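Local coordinates for inner membrane protein (Salmonella typhimurium LT2, PDB 2QJV) that probably acts as a glucuronate isomerase, being an IolB-like, nickel-binding member of the KduI/IolB family of cupins, at residues W26-F31 / E181-E186; S152-E157 / N243-P248; E48-L53 / Q148-L153; I82-V87 / H141-D146; C52-A57 / A106-P111. The protein carries 2 engineered substitutions. All coordinates share one frame; numbering follows the deposited sequence.

Contact 1. Residues W26-F31 / E181-E186. With NI (nickel (II) ion), chain D.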
# COMPACT_ATOMS: atom_id res chain seq x y z
N TRP A 26 -4.77 -15.37 13.32
CA TRP A 26 -5.94 -15.58 14.16
C TRP A 26 -5.75 -16.78 15.13
O TRP A 26 -4.61 -17.23 15.35
CB TRP A 26 -7.23 -15.64 13.29
CG TRP A 26 -7.40 -16.72 12.32
CD1 TRP A 26 -7.05 -18.07 12.46
CD2 TRP A 26 -8.20 -16.66 11.13
NE1 TRP A 26 -7.49 -18.76 11.39
CE2 TRP A 26 -8.19 -17.94 10.56
CE3 TRP A 26 -8.87 -15.61 10.46
CZ2 TRP A 26 -8.85 -18.23 9.35
CZ3 TRP A 26 -9.51 -15.89 9.27
CH2 TRP A 26 -9.49 -17.19 8.72
N GLU A 27 -6.84 -17.28 15.72
CA GLU A 27 -6.74 -18.22 16.85
C GLU A 27 -7.26 -19.64 16.72
O GLU A 27 -6.83 -20.51 17.47
CB GLU A 27 -7.46 -17.55 18.03
CG GLU A 27 -6.74 -16.33 18.51
CD GLU A 27 -7.55 -15.48 19.47
OE1 GLU A 27 -8.07 -16.05 20.44
OE2 GLU A 27 -7.67 -14.23 19.28
N TYR A 28 -8.17 -19.89 15.78
CA TYR A 28 -8.85 -21.19 15.73
C TYR A 28 -8.74 -21.99 14.43
O TYR A 28 -8.31 -23.13 14.43
CB TYR A 28 -10.37 -21.01 16.04
CG TYR A 28 -10.63 -20.38 17.42
CD1 TYR A 28 -10.62 -19.01 17.60
CD2 TYR A 28 -10.85 -21.19 18.54
CE1 TYR A 28 -10.82 -18.43 18.85
CE2 TYR A 28 -11.08 -20.63 19.78
CZ TYR A 28 -11.06 -19.26 19.93
OH TYR A 28 -11.24 -18.73 21.17
N VAL A 29 -9.19 -21.39 13.34
CA VAL A 29 -9.36 -22.13 12.08
C VAL A 29 -8.05 -22.47 11.32
O VAL A 29 -7.16 -21.64 11.10
CB VAL A 29 -10.37 -21.41 11.13
CG1 VAL A 29 -10.47 -22.12 9.74
CG2 VAL A 29 -11.77 -21.35 11.74
N GLY A 30 -7.98 -23.73 10.95
CA GLY A 30 -6.98 -24.24 10.03
C GLY A 30 -7.72 -24.84 8.85
O GLY A 30 -8.82 -25.41 8.98
N PHE A 31 -7.15 -24.67 7.66
CA PHE A 31 -7.71 -25.24 6.46
C PHE A 31 -6.58 -25.69 5.51
O PHE A 31 -5.79 -24.90 5.04
CB PHE A 31 -8.67 -24.23 5.77
CG PHE A 31 -9.30 -24.79 4.53
CD1 PHE A 31 -10.28 -25.76 4.62
CD2 PHE A 31 -8.87 -24.38 3.27
CE1 PHE A 31 -10.84 -26.28 3.47
CE2 PHE A 31 -9.41 -24.93 2.14
CZ PHE A 31 -10.39 -25.88 2.25
N GLU A 181 -24.54 -12.22 18.37
CA GLU A 181 -23.45 -12.52 17.49
C GLU A 181 -22.34 -13.29 18.22
O GLU A 181 -22.14 -13.13 19.41
CB GLU A 181 -22.90 -11.21 16.90
CG GLU A 181 -21.96 -11.38 15.75
CD GLU A 181 -21.53 -10.06 15.13
OE1 GLU A 181 -22.39 -9.16 14.93
OE2 GLU A 181 -20.34 -9.95 14.79
N THR A 182 -21.64 -14.11 17.48
CA THR A 182 -20.46 -14.80 17.96
C THR A 182 -19.26 -14.42 17.07
O THR A 182 -19.43 -14.00 15.93
CB THR A 182 -20.62 -16.36 17.96
OG1 THR A 182 -21.09 -16.79 16.69
CG2 THR A 182 -21.58 -16.83 19.08
N TYR A 183 -18.06 -14.53 17.64
CA TYR A 183 -16.81 -14.42 16.91
C TYR A 183 -16.54 -15.79 16.26
O TYR A 183 -16.35 -16.81 16.95
CB TYR A 183 -15.65 -14.03 17.83
CG TYR A 183 -14.26 -14.13 17.21
CD1 TYR A 183 -13.70 -13.08 16.51
CD2 TYR A 183 -13.49 -15.30 17.34
CE1 TYR A 183 -12.44 -13.18 15.96
CE2 TYR A 183 -12.23 -15.40 16.78
CZ TYR A 183 -11.69 -14.33 16.11
OH TYR A 183 -10.43 -14.41 15.52
N LEU A 184 -16.47 -15.77 14.94
CA LEU A 184 -16.18 -16.95 14.13
C LEU A 184 -15.28 -16.57 12.98
O LEU A 184 -15.64 -15.77 12.12
CB LEU A 184 -17.46 -17.63 13.60
CG LEU A 184 -18.37 -18.31 14.62
CD1 LEU A 184 -19.66 -18.65 13.91
CD2 LEU A 184 -17.78 -19.59 15.40
N GLU A 185 -14.06 -17.09 13.02
CA GLU A 185 -13.15 -16.97 11.89
C GLU A 185 -13.78 -17.79 10.75
O GLU A 185 -14.44 -18.79 11.02
CB GLU A 185 -11.78 -17.50 12.25
CG GLU A 185 -11.09 -16.66 13.31
CD GLU A 185 -10.11 -17.43 14.20
OE1 GLU A 185 -9.81 -18.60 13.91
OE2 GLU A 185 -9.67 -16.84 15.21
N GLU A 186 -13.57 -17.39 9.51
CA GLU A 186 -14.14 -18.11 8.38
C GLU A 186 -13.18 -18.14 7.18
O GLU A 186 -12.53 -17.16 6.82
CB GLU A 186 -15.51 -17.54 7.98
CG GLU A 186 -16.23 -18.37 6.93
CD GLU A 186 -17.67 -18.00 6.70
OE1 GLU A 186 -18.10 -16.89 7.07
OE2 GLU A 186 -18.41 -18.82 6.10
NI NI D . -19.96 -15.93 7.17
O HOH W 1 -8.15 -13.25 16.70
O HOH W 2 -20.34 -16.88 5.23
O HOH W 3 -20.97 -17.76 7.83

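Contact 2. Residues S152-E157 / N243-P248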
# COMPACT_ATOMS: atom_id res chain seq x y z
N SER A 152 -15.60 -27.68 18.06
CA SER A 152 -15.32 -26.35 17.51
C SER A 152 -15.78 -26.12 16.06
O SER A 152 -16.35 -25.06 15.74
CB SER A 152 -13.79 -26.13 17.59
OG SER A 152 -13.34 -26.10 18.95
N LEU A 153 -15.53 -27.12 15.21
CA LEU A 153 -15.75 -27.02 13.75
C LEU A 153 -17.19 -26.84 13.27
O LEU A 153 -18.12 -27.52 13.73
CB LEU A 153 -15.15 -28.25 13.01
CG LEU A 153 -13.62 -28.36 12.90
CD1 LEU A 153 -13.18 -29.83 12.54
CD2 LEU A 153 -13.03 -27.30 11.93
N LEU A 154 -17.35 -25.92 12.32
CA LEU A 154 -18.58 -25.68 11.61
C LEU A 154 -18.14 -25.71 10.15
O LEU A 154 -17.23 -24.99 9.78
CB LEU A 154 -19.20 -24.35 11.99
CG LEU A 154 -19.63 -24.17 13.47
CD1 LEU A 154 -19.90 -22.68 13.81
CD2 LEU A 154 -20.84 -25.05 13.75
N VAL A 155 -18.79 -26.55 9.34
CA VAL A 155 -18.41 -26.78 7.93
C VAL A 155 -19.66 -26.77 7.05
O VAL A 155 -20.68 -27.40 7.36
CB VAL A 155 -17.59 -28.09 7.72
CG1 VAL A 155 -17.14 -28.26 6.25
CG2 VAL A 155 -16.37 -28.17 8.69
N VAL A 156 -19.58 -26.00 5.96
CA VAL A 156 -20.67 -25.90 5.01
C VAL A 156 -20.08 -25.73 3.59
O VAL A 156 -18.99 -25.21 3.45
CB VAL A 156 -21.62 -24.70 5.38
CG1 VAL A 156 -20.85 -23.36 5.30
CG2 VAL A 156 -22.89 -24.65 4.52
N GLU A 157 -20.80 -26.21 2.58
CA GLU A 157 -20.45 -25.95 1.18
C GLU A 157 -21.70 -25.31 0.50
O GLU A 157 -22.86 -25.65 0.78
CB GLU A 157 -19.85 -27.19 0.47
CG GLU A 157 -20.77 -28.33 0.26
CD GLU A 157 -20.14 -29.56 -0.36
OE1 GLU A 157 -18.89 -29.68 -0.47
OE2 GLU A 157 -20.93 -30.46 -0.62
N ASN A 243 -16.63 -23.76 3.20
CA ASN A 243 -16.34 -22.88 4.35
C ASN A 243 -16.08 -23.65 5.62
O ASN A 243 -16.72 -24.68 5.89
CB ASN A 243 -17.51 -21.93 4.72
CG ASN A 243 -17.95 -20.99 3.59
OD1 ASN A 243 -19.15 -20.89 3.31
ND2 ASN A 243 -17.04 -20.32 2.98
N VAL A 244 -15.11 -23.15 6.38
CA VAL A 244 -14.79 -23.64 7.72
C VAL A 244 -14.93 -22.42 8.68
O VAL A 244 -14.47 -21.30 8.37
CB VAL A 244 -13.37 -24.29 7.86
CG1 VAL A 244 -13.11 -24.84 9.28
CG2 VAL A 244 -13.17 -25.39 6.77
N MSE A 245 -15.60 -22.65 9.80
CA MSE A 245 -15.71 -21.69 10.88
C MSE A 245 -15.41 -22.31 12.23
O MSE A 245 -15.62 -23.50 12.44
CB MSE A 245 -17.11 -21.06 10.96
CG MSE A 245 -17.45 -20.11 9.84
SE MSE A 245 -19.26 -19.41 10.13
CE MSE A 245 -20.19 -20.98 9.85
N ALA A 246 -14.88 -21.47 13.12
CA ALA A 246 -14.65 -21.82 14.53
C ALA A 246 -14.35 -20.56 15.34
O ALA A 246 -13.90 -19.54 14.79
CB ALA A 246 -13.52 -22.91 14.73
N GLY A 247 -14.62 -20.66 16.64
CA GLY A 247 -14.37 -19.61 17.64
C GLY A 247 -14.52 -20.13 19.04
O GLY A 247 -14.62 -21.34 19.23
N PRO A 248 -14.58 -19.23 20.06
CA PRO A 248 -14.70 -19.72 21.43
C PRO A 248 -16.04 -20.37 21.76
O PRO A 248 -16.11 -21.18 22.68
CB PRO A 248 -14.48 -18.46 22.28
CG PRO A 248 -14.90 -17.33 21.38
CD PRO A 248 -14.54 -17.75 19.99
O HOH W 4 -16.41 -22.97 17.38
O HOH W 5 -12.82 -23.56 19.68

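Contact 3. Residues E48-L53 / Q148-L153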
# COMPACT_ATOMS: atom_id res chain seq x y z
N GLU A 48 -3.68 -31.72 19.29
CA GLU A 48 -4.75 -31.06 20.04
C GLU A 48 -5.84 -30.46 19.15
O GLU A 48 -6.58 -29.60 19.59
CB GLU A 48 -4.12 -29.96 20.92
CG GLU A 48 -3.03 -30.46 21.91
CD GLU A 48 -3.54 -31.41 22.98
OE1 GLU A 48 -4.76 -31.64 23.10
OE2 GLU A 48 -2.69 -31.94 23.74
N ARG A 49 -5.88 -30.85 17.88
CA ARG A 49 -6.88 -30.36 16.95
C ARG A 49 -7.85 -31.46 16.50
O ARG A 49 -7.45 -32.63 16.31
CB ARG A 49 -6.14 -29.71 15.78
CG ARG A 49 -5.37 -28.49 16.30
CD ARG A 49 -4.63 -27.71 15.32
NE ARG A 49 -5.42 -27.01 14.31
CZ ARG A 49 -6.05 -25.85 14.47
NH1 ARG A 49 -6.17 -25.25 15.67
NH2 ARG A 49 -6.62 -25.31 13.43
N GLU A 50 -9.14 -31.12 16.44
CA GLU A 50 -10.14 -31.97 15.81
C GLU A 50 -10.14 -31.58 14.32
O GLU A 50 -9.71 -30.49 13.93
CB GLU A 50 -11.55 -31.86 16.39
CG GLU A 50 -12.16 -30.50 16.30
CD GLU A 50 -13.61 -30.43 16.70
OE1 GLU A 50 -14.14 -31.38 17.35
OE2 GLU A 50 -14.20 -29.37 16.37
N ARG A 51 -10.57 -32.53 13.50
CA ARG A 51 -10.59 -32.40 12.06
C ARG A 51 -11.87 -32.94 11.40
O ARG A 51 -12.56 -33.84 11.91
CB ARG A 51 -9.39 -33.12 11.43
CG ARG A 51 -8.02 -32.49 11.67
CD ARG A 51 -6.84 -33.39 11.28
NE ARG A 51 -5.56 -32.68 11.45
CZ ARG A 51 -4.87 -32.60 12.59
NH1 ARG A 51 -5.31 -33.15 13.70
NH2 ARG A 51 -3.74 -31.89 12.64
N CYS A 52 -12.18 -32.35 10.24
CA CYS A 52 -13.24 -32.79 9.37
C CYS A 52 -12.59 -32.90 7.97
O CYS A 52 -12.15 -31.93 7.39
CB CYS A 52 -14.46 -31.85 9.37
SG CYS A 52 -15.84 -32.46 8.35
N LEU A 53 -12.46 -34.14 7.53
CA LEU A 53 -11.88 -34.51 6.25
C LEU A 53 -13.00 -34.47 5.27
O LEU A 53 -13.92 -35.28 5.37
CB LEU A 53 -11.32 -35.92 6.30
CG LEU A 53 -9.93 -36.19 6.92
CD1 LEU A 53 -9.66 -35.32 8.11
CD2 LEU A 53 -9.79 -37.69 7.23
N GLN A 148 -25.20 -30.38 14.91
CA GLN A 148 -24.52 -31.70 14.89
C GLN A 148 -23.30 -31.59 15.83
O GLN A 148 -22.94 -30.50 16.22
CB GLN A 148 -24.13 -32.12 13.49
CG GLN A 148 -25.36 -32.44 12.61
CD GLN A 148 -26.08 -33.71 13.08
OE1 GLN A 148 -25.47 -34.76 13.17
NE2 GLN A 148 -27.37 -33.60 13.34
N LEU A 149 -22.70 -32.72 16.17
CA LEU A 149 -21.63 -32.77 17.18
C LEU A 149 -20.20 -32.54 16.68
O LEU A 149 -19.74 -33.15 15.72
CB LEU A 149 -21.71 -34.11 17.95
CG LEU A 149 -22.98 -34.43 18.72
CD1 LEU A 149 -22.95 -35.87 19.27
CD2 LEU A 149 -23.28 -33.43 19.85
N ALA A 150 -19.51 -31.60 17.35
CA ALA A 150 -18.09 -31.31 17.19
C ALA A 150 -17.72 -30.36 18.34
O ALA A 150 -18.58 -29.73 18.94
CB ALA A 150 -17.74 -30.71 15.80
N ASP A 151 -16.43 -30.27 18.67
CA ASP A 151 -16.00 -29.38 19.73
C ASP A 151 -16.02 -27.90 19.29
O ASP A 151 -16.39 -27.01 20.04
CB ASP A 151 -14.56 -29.69 20.19
CG ASP A 151 -14.33 -31.14 20.61
OD1 ASP A 151 -15.29 -31.91 20.85
OD2 ASP A 151 -13.12 -31.48 20.68
N SER A 152 -15.60 -27.68 18.06
CA SER A 152 -15.32 -26.35 17.51
C SER A 152 -15.78 -26.12 16.06
O SER A 152 -16.35 -25.06 15.74
CB SER A 152 -13.79 -26.13 17.59
OG SER A 152 -13.34 -26.10 18.95
N LEU A 153 -15.53 -27.12 15.21
CA LEU A 153 -15.75 -27.02 13.75
C LEU A 153 -17.19 -26.84 13.27
O LEU A 153 -18.12 -27.52 13.73
CB LEU A 153 -15.15 -28.25 13.01
CG LEU A 153 -13.62 -28.36 12.90
CD1 LEU A 153 -13.18 -29.83 12.54
CD2 LEU A 153 -13.03 -27.30 11.93

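Contact 4. Residues I82-V87 / H141-D146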
# COMPACT_ATOMS: atom_id res chain seq x y z
N ILE A 82 -23.99 -32.81 -5.49
CA ILE A 82 -24.44 -33.87 -4.59
C ILE A 82 -23.54 -33.78 -3.36
O ILE A 82 -22.37 -33.34 -3.47
CB ILE A 82 -24.50 -35.30 -5.28
CG1 ILE A 82 -23.07 -35.82 -5.63
CG2 ILE A 82 -25.49 -35.30 -6.48
CD1 ILE A 82 -23.07 -37.24 -6.22
N PRO A 83 -24.08 -34.11 -2.16
CA PRO A 83 -23.25 -33.91 -0.98
C PRO A 83 -21.93 -34.72 -0.93
O PRO A 83 -21.85 -35.83 -1.45
CB PRO A 83 -24.18 -34.32 0.18
CG PRO A 83 -25.56 -34.15 -0.35
CD PRO A 83 -25.45 -34.54 -1.79
N ALA A 84 -20.91 -34.09 -0.36
CA ALA A 84 -19.63 -34.73 -0.12
C ALA A 84 -19.76 -35.80 0.98
O ALA A 84 -20.70 -35.78 1.80
CB ALA A 84 -18.60 -33.71 0.30
N TYR A 85 -18.84 -36.76 0.92
CA TYR A 85 -18.53 -37.62 2.04
C TYR A 85 -17.45 -36.89 2.86
O TYR A 85 -16.53 -36.27 2.30
CB TYR A 85 -17.98 -38.99 1.63
CG TYR A 85 -19.02 -39.94 1.13
CD1 TYR A 85 -19.61 -39.77 -0.13
CD2 TYR A 85 -19.38 -41.05 1.88
CE1 TYR A 85 -20.57 -40.69 -0.60
CE2 TYR A 85 -20.30 -41.97 1.41
CZ TYR A 85 -20.90 -41.78 0.17
OH TYR A 85 -21.85 -42.69 -0.24
N SER A 86 -17.55 -37.01 4.18
CA SER A 86 -16.60 -36.44 5.11
C SER A 86 -16.38 -37.40 6.27
O SER A 86 -17.21 -38.29 6.54
CB SER A 86 -17.09 -35.08 5.67
OG SER A 86 -17.46 -34.23 4.60
N VAL A 87 -15.25 -37.24 6.96
CA VAL A 87 -14.95 -38.01 8.17
C VAL A 87 -14.56 -37.05 9.29
O VAL A 87 -13.65 -36.21 9.10
CB VAL A 87 -13.83 -39.05 7.98
CG1 VAL A 87 -13.52 -39.73 9.36
CG2 VAL A 87 -14.23 -40.04 6.89
N HIS A 141 -25.18 -27.27 1.47
CA HIS A 141 -24.92 -28.56 2.09
C HIS A 141 -24.27 -28.35 3.45
O HIS A 141 -23.08 -27.97 3.57
CB HIS A 141 -24.01 -29.46 1.25
CG HIS A 141 -24.58 -29.86 -0.09
ND1 HIS A 141 -23.77 -30.28 -1.12
CD2 HIS A 141 -25.85 -29.90 -0.57
CE1 HIS A 141 -24.52 -30.59 -2.17
NE2 HIS A 141 -25.79 -30.35 -1.86
N ASN A 142 -25.06 -28.58 4.51
CA ASN A 142 -24.57 -28.46 5.90
C ASN A 142 -23.87 -29.74 6.33
O ASN A 142 -24.49 -30.68 6.86
CB ASN A 142 -25.73 -28.08 6.84
CG ASN A 142 -26.26 -26.68 6.56
OD1 ASN A 142 -27.43 -26.49 6.18
ND2 ASN A 142 -25.39 -25.69 6.71
N ILE A 143 -22.57 -29.78 6.03
CA ILE A 143 -21.70 -30.91 6.35
C ILE A 143 -21.56 -31.09 7.89
O ILE A 143 -21.73 -32.18 8.40
CB ILE A 143 -20.31 -30.79 5.68
CG1 ILE A 143 -20.46 -30.90 4.15
CG2 ILE A 143 -19.32 -31.86 6.26
CD1 ILE A 143 -19.23 -30.49 3.36
N LEU A 144 -21.29 -30.01 8.59
CA LEU A 144 -21.07 -30.04 10.02
C LEU A 144 -21.62 -28.77 10.67
O LEU A 144 -20.87 -27.83 10.96
CB LEU A 144 -19.59 -30.28 10.33
CG LEU A 144 -19.21 -30.57 11.80
CD1 LEU A 144 -20.17 -31.58 12.47
CD2 LEU A 144 -17.75 -31.02 11.86
N PRO A 145 -22.95 -28.71 10.82
CA PRO A 145 -23.58 -27.53 11.42
C PRO A 145 -23.53 -27.52 12.95
O PRO A 145 -23.16 -28.52 13.56
CB PRO A 145 -25.03 -27.66 10.98
CG PRO A 145 -25.24 -29.15 10.82
CD PRO A 145 -23.93 -29.73 10.44
N ASP A 146 -23.98 -26.42 13.55
CA ASP A 146 -23.97 -26.30 15.03
C ASP A 146 -25.01 -27.18 15.75
O ASP A 146 -24.93 -27.32 16.95
CB ASP A 146 -24.04 -24.82 15.50
CG ASP A 146 -25.37 -24.10 15.21
OD1 ASP A 146 -26.39 -24.70 14.80
OD2 ASP A 146 -25.36 -22.85 15.47

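Contact 5. Residues C52-A57 / A106-P111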
# COMPACT_ATOMS: atom_id res chain seq x y z
N CYS A 52 -12.18 -32.35 10.24
CA CYS A 52 -13.24 -32.79 9.37
C CYS A 52 -12.59 -32.90 7.97
O CYS A 52 -12.15 -31.93 7.39
CB CYS A 52 -14.46 -31.85 9.37
SG CYS A 52 -15.84 -32.46 8.35
N LEU A 53 -12.46 -34.14 7.53
CA LEU A 53 -11.88 -34.51 6.25
C LEU A 53 -13.00 -34.47 5.27
O LEU A 53 -13.92 -35.28 5.37
CB LEU A 53 -11.32 -35.92 6.30
CG LEU A 53 -9.93 -36.19 6.92
CD1 LEU A 53 -9.66 -35.32 8.11
CD2 LEU A 53 -9.79 -37.69 7.23
N VAL A 54 -12.95 -33.54 4.34
CA VAL A 54 -13.99 -33.39 3.32
C VAL A 54 -13.43 -33.87 1.98
O VAL A 54 -12.37 -33.40 1.52
CB VAL A 54 -14.54 -31.97 3.22
CG1 VAL A 54 -15.62 -31.89 2.09
CG2 VAL A 54 -15.09 -31.47 4.59
N LEU A 55 -14.11 -34.87 1.38
CA LEU A 55 -13.76 -35.37 0.04
C LEU A 55 -14.45 -34.46 -0.97
O LEU A 55 -15.66 -34.58 -1.26
CB LEU A 55 -14.11 -36.86 -0.15
CG LEU A 55 -13.25 -37.93 0.57
CD1 LEU A 55 -13.24 -37.81 2.10
CD2 LEU A 55 -13.71 -39.37 0.19
N VAL A 56 -13.70 -33.47 -1.43
CA VAL A 56 -14.21 -32.45 -2.36
C VAL A 56 -14.51 -33.11 -3.75
O VAL A 56 -15.50 -32.81 -4.41
CB VAL A 56 -13.26 -31.20 -2.51
CG1 VAL A 56 -13.90 -30.19 -3.52
CG2 VAL A 56 -12.88 -30.52 -1.13
N ALA A 57 -13.62 -34.01 -4.14
CA ALA A 57 -13.71 -34.77 -5.38
C ALA A 57 -12.84 -36.03 -5.27
O ALA A 57 -11.70 -35.99 -4.76
CB ALA A 57 -13.29 -33.92 -6.55
N ALA A 106 -9.98 -31.90 1.48
CA ALA A 106 -9.96 -30.75 2.38
C ALA A 106 -9.84 -31.26 3.82
O ALA A 106 -10.53 -32.22 4.21
CB ALA A 106 -11.20 -29.83 2.20
N VAL A 107 -8.88 -30.71 4.56
CA VAL A 107 -8.68 -31.02 6.00
C VAL A 107 -9.02 -29.73 6.76
O VAL A 107 -8.28 -28.72 6.74
CB VAL A 107 -7.29 -31.58 6.32
CG1 VAL A 107 -7.20 -32.00 7.82
CG2 VAL A 107 -6.94 -32.80 5.39
N CYS A 108 -10.18 -29.74 7.41
CA CYS A 108 -10.68 -28.60 8.19
C CYS A 108 -10.29 -28.83 9.63
O CYS A 108 -10.56 -29.91 10.16
CB CYS A 108 -12.22 -28.49 8.07
SG CYS A 108 -12.87 -28.61 6.39
N SER A 109 -9.62 -27.86 10.28
CA SER A 109 -9.18 -28.07 11.65
C SER A 109 -9.49 -26.92 12.60
O SER A 109 -9.60 -25.78 12.18
CB SER A 109 -7.66 -28.38 11.68
OG SER A 109 -6.89 -27.31 11.18
N ALA A 110 -9.61 -27.26 13.88
CA ALA A 110 -9.88 -26.31 14.96
C ALA A 110 -9.49 -26.95 16.28
O ALA A 110 -9.22 -28.17 16.32
CB ALA A 110 -11.36 -25.83 14.97
N PRO A 111 -9.42 -26.15 17.35
CA PRO A 111 -9.07 -26.77 18.64
C PRO A 111 -10.02 -27.89 19.07
O PRO A 111 -11.25 -27.81 18.90
CB PRO A 111 -9.08 -25.58 19.62
CG PRO A 111 -8.79 -24.39 18.74
CD PRO A 111 -9.54 -24.69 17.47

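Contact 1. Residues W26-F31 / E181-E186
Glu185 OE1 accepts two backbone N-H groups, Tyr28 N at 2.8 Å and Val29 N at 2.9 Å. Tyr28 N uses the syn lone pair, while Val29 N comes in nearly along the C-O axis. Glu185 OE2 is met by Glu27 N from above the carboxylate plane. On its anti lone pair it takes the hydroxyl Tyr183 OH at 2.6 Å. Four donors hold this buried carboxylate against rotation and would tend to stabilise a negative charge. The Trp26 ring is stacked on the carboxylate, their planes 8° apart, with Glu185 CD 3.4 Å from Trp26 CG. Glu185 CB adds a CH-pi contact over the six-membered ring, 3.8 Å from its centroid. Trp26 CG lies between the backbone N and the carbonyl carbon (chi1 64°). This turns the indole along its own segment, where Trp26 NE1 donates to Val29 O at 2.9 Å. A water links Tyr183 OH to Glu27 OE2, which also bonds Ser20 and His18 of a second subunit. The next residue, Glu186, points the other way. Its OE1 binds nickel at 2.1 Å, with His171, His173, His229 and two waters completing the site. Gly30 pairs with Ser109 of strand 104-111 and Glu185 with Ala246 of strand 238-246, so the contact joins the turn before inner strand 30-35 to outermost strand 181-193 of the other sheet.

Contact 2. Residues S152-E157 / N243-P248
Leu153 lays CD2 against Val244 CG1, 3.6 Å away, the two side chains meeting at a slant. Beyond it the strands pair. Leu154 N donates to Met245 O, and Met245 N returns a bond to Leu154 O at 2.9 Å. Val156 and Asn243 form the next hydrogen-bonded pair, with Asn243 N 2.8 Å from Val156 O. Strands 154-157 and 243-246 thus run antiparallel, at 159°, both inside the five-stranded sheet of this cupin, 154-160 at its centre. Leu154, Val156, Asn243 and Met245 (modelled as selenomethionine) share one face. There Leu154 CB lies 4.0 Å from Met245 CB. Val156 and Asn243 lie side by side. With chi1 at 63°, Val156 CG1 sits between its backbone N and carbonyl carbon and comes 3.6 Å from Asn243 OD1, while Asn243 ND2 bonds Thr187 O. Past the paired residues, water takes over: one accepts from Gly247 N and lies 2.7 Å from Ser152 O, and another donates to both Ser152 OG and Gly247 O. Ser152 OG also bonds Pro111 O.

Contact 3. Residues E48-L53 / Q148-L153
In this cupin protein one carboxylate, that of Glu50 on strand 49-53, accepts three successive backbone N-H groups of the loop that leads into strand 154-160. The contact is made by side chains, not by strand pairing. Glu50 OE1 accepts Asp151 N at 2.9 Å, on the syn side of the carboxylate. Glu50 OE2 accepts two more: Ser152 N at 2.8 Å, from above the carboxylate plane, and Leu153 N at 2.9 Å, close to the C-O axis. The pattern resembles the one that Glu185 makes on residues 27-29, which is consistent with two related cupin halves. Glu50 CG lies between its backbone N and carbonyl carbon (chi1 61°), and the chain runs extended from there to the loop. Asp151 folds its carboxylate beside that of Glu50, the planes 18° apart and Asp151 OD2 3.5 Å from Glu50 OE1. These like charges are probably eased by the N-H groups around them. Asp151 OD2 accepts from Phe113 N and Gly114 N, and Tyr88 OH bonds Glu50 OE1. Farther out, Tyr88 also packs on Ala150 and Asp151. Leu153 runs back past Glu50 in the opposite direction. Its methyl CD1 rests on the strand, 4.0 Å from Cys52 CB and 3.6 Å from Cys52 N.

Contact 4. Residues I82-V87 / H141-D146
Pro83 and His141 bring the two backbones nearest, with their CA atoms 6.4 Å apart; at Ser86 and Ile143 the CA atoms are 7.6 Å apart. The backbones are too far apart to pair, and side chains make the contact. The chain turns sharply at Asn142, the centre of an inverse gamma turn closed by a weak bond from Ile143 N to His141 O. Ile143 and Leu144 then both face Val155, a classic beta bulge where the chain turns a corner. Pro83 crosses His141 at about a right angle and sets CG over one face of the imidazole. Pro83 CG stands 4.1 Å from the His141 ring centroid and 9° off the ring normal, a CH-pi contact. His141 CE1 also touches the peptide, 3.5 Å from Pro83 N. Ile143 packs farther along. With chi1 at -66° its CG2 is anti to the backbone N and meets Ser86 OG at 3.4 Å. Its CD1 lies 4.5 Å from Ala84 CB, a looser contact. Ile143 also touches Cys52 of strand 49-55, and the contact packs the bulge of one cupin sheet against inner strands of the other. His141 ND1 bonds Glu157 OE2, which also holds Arg75 in a salt bridge. The imidazole is therefore probably fixed by its own sheet, and across to Pro83 it offers a face. Fit and dispersion, with little polar pull, are what join these two segments.

Contact 5. Residues C52-A57 / A106-P111
Val56 CG2 fills the hollow over Ala106, whose small CB it meets at 3.8 Å. Val54 comes to the same methyl from its own position, with Val54 CB 4.1 Å from Ala106 CB. The two valines thus share the space beside one alanine. Val54 CG2 reaches diagonally across to Cys108 SG at 4.0 Å on the neighbouring strand. The sulfur itself sits close to the paired strand, 3.5 Å from Cys52 O, because Cys108 SG is anti to the carbonyl carbon (chi1 -47°). These groups rise from the backbone pairing of strands 49-55 and 104-111, neighbours in the six-stranded antiparallel sheet of this cupin protein. Cys52 and Cys108 form one hydrogen-bonded pair and Val54 and Ala106 the next, each with two N-H...O bonds; Val54 N lies 2.8 Å from Ala106 O. Between them Leu53 and Val107 are a non-hydrogen-bonded pair on the other face. Their side chains lie side by side and point the same way, Leu53 CD1 touching Val107 CG1 at 4.1 Å. Leu44 and Leu89 pack on Leu53 there. At Val56 the chain turns a corner, and Val56 and Ala57 both face Glu104 in a classic beta bulge. On the cysteine face, strand 238-246 presses Leu242 on Val54 and Ala106 and Val244 on Cys108, and Ser86 packs on Cys52 and Val54.

Overall arrangement
From the N terminus, residues 26-31 open contact 1, the long loop that closes at 181-186. Strand 49-55 then starts contacts 3 and 5 on overlapping residues. Segment 82-87 opens contact 4 before contact 5 closes at 106-111, so these two cross. Contact 4 closes at 141-146, and contact 3 closes just after it at 148-153, enclosing both. All three lie within contact 1. Contact 2 opens on the last residues of contact 3, crosses contact 1 and closes at 243-248. Contacts 2 and 5 pair strands within the two sheets. Contacts 1, 3 and 4 tie one sheet to the other or to its loops.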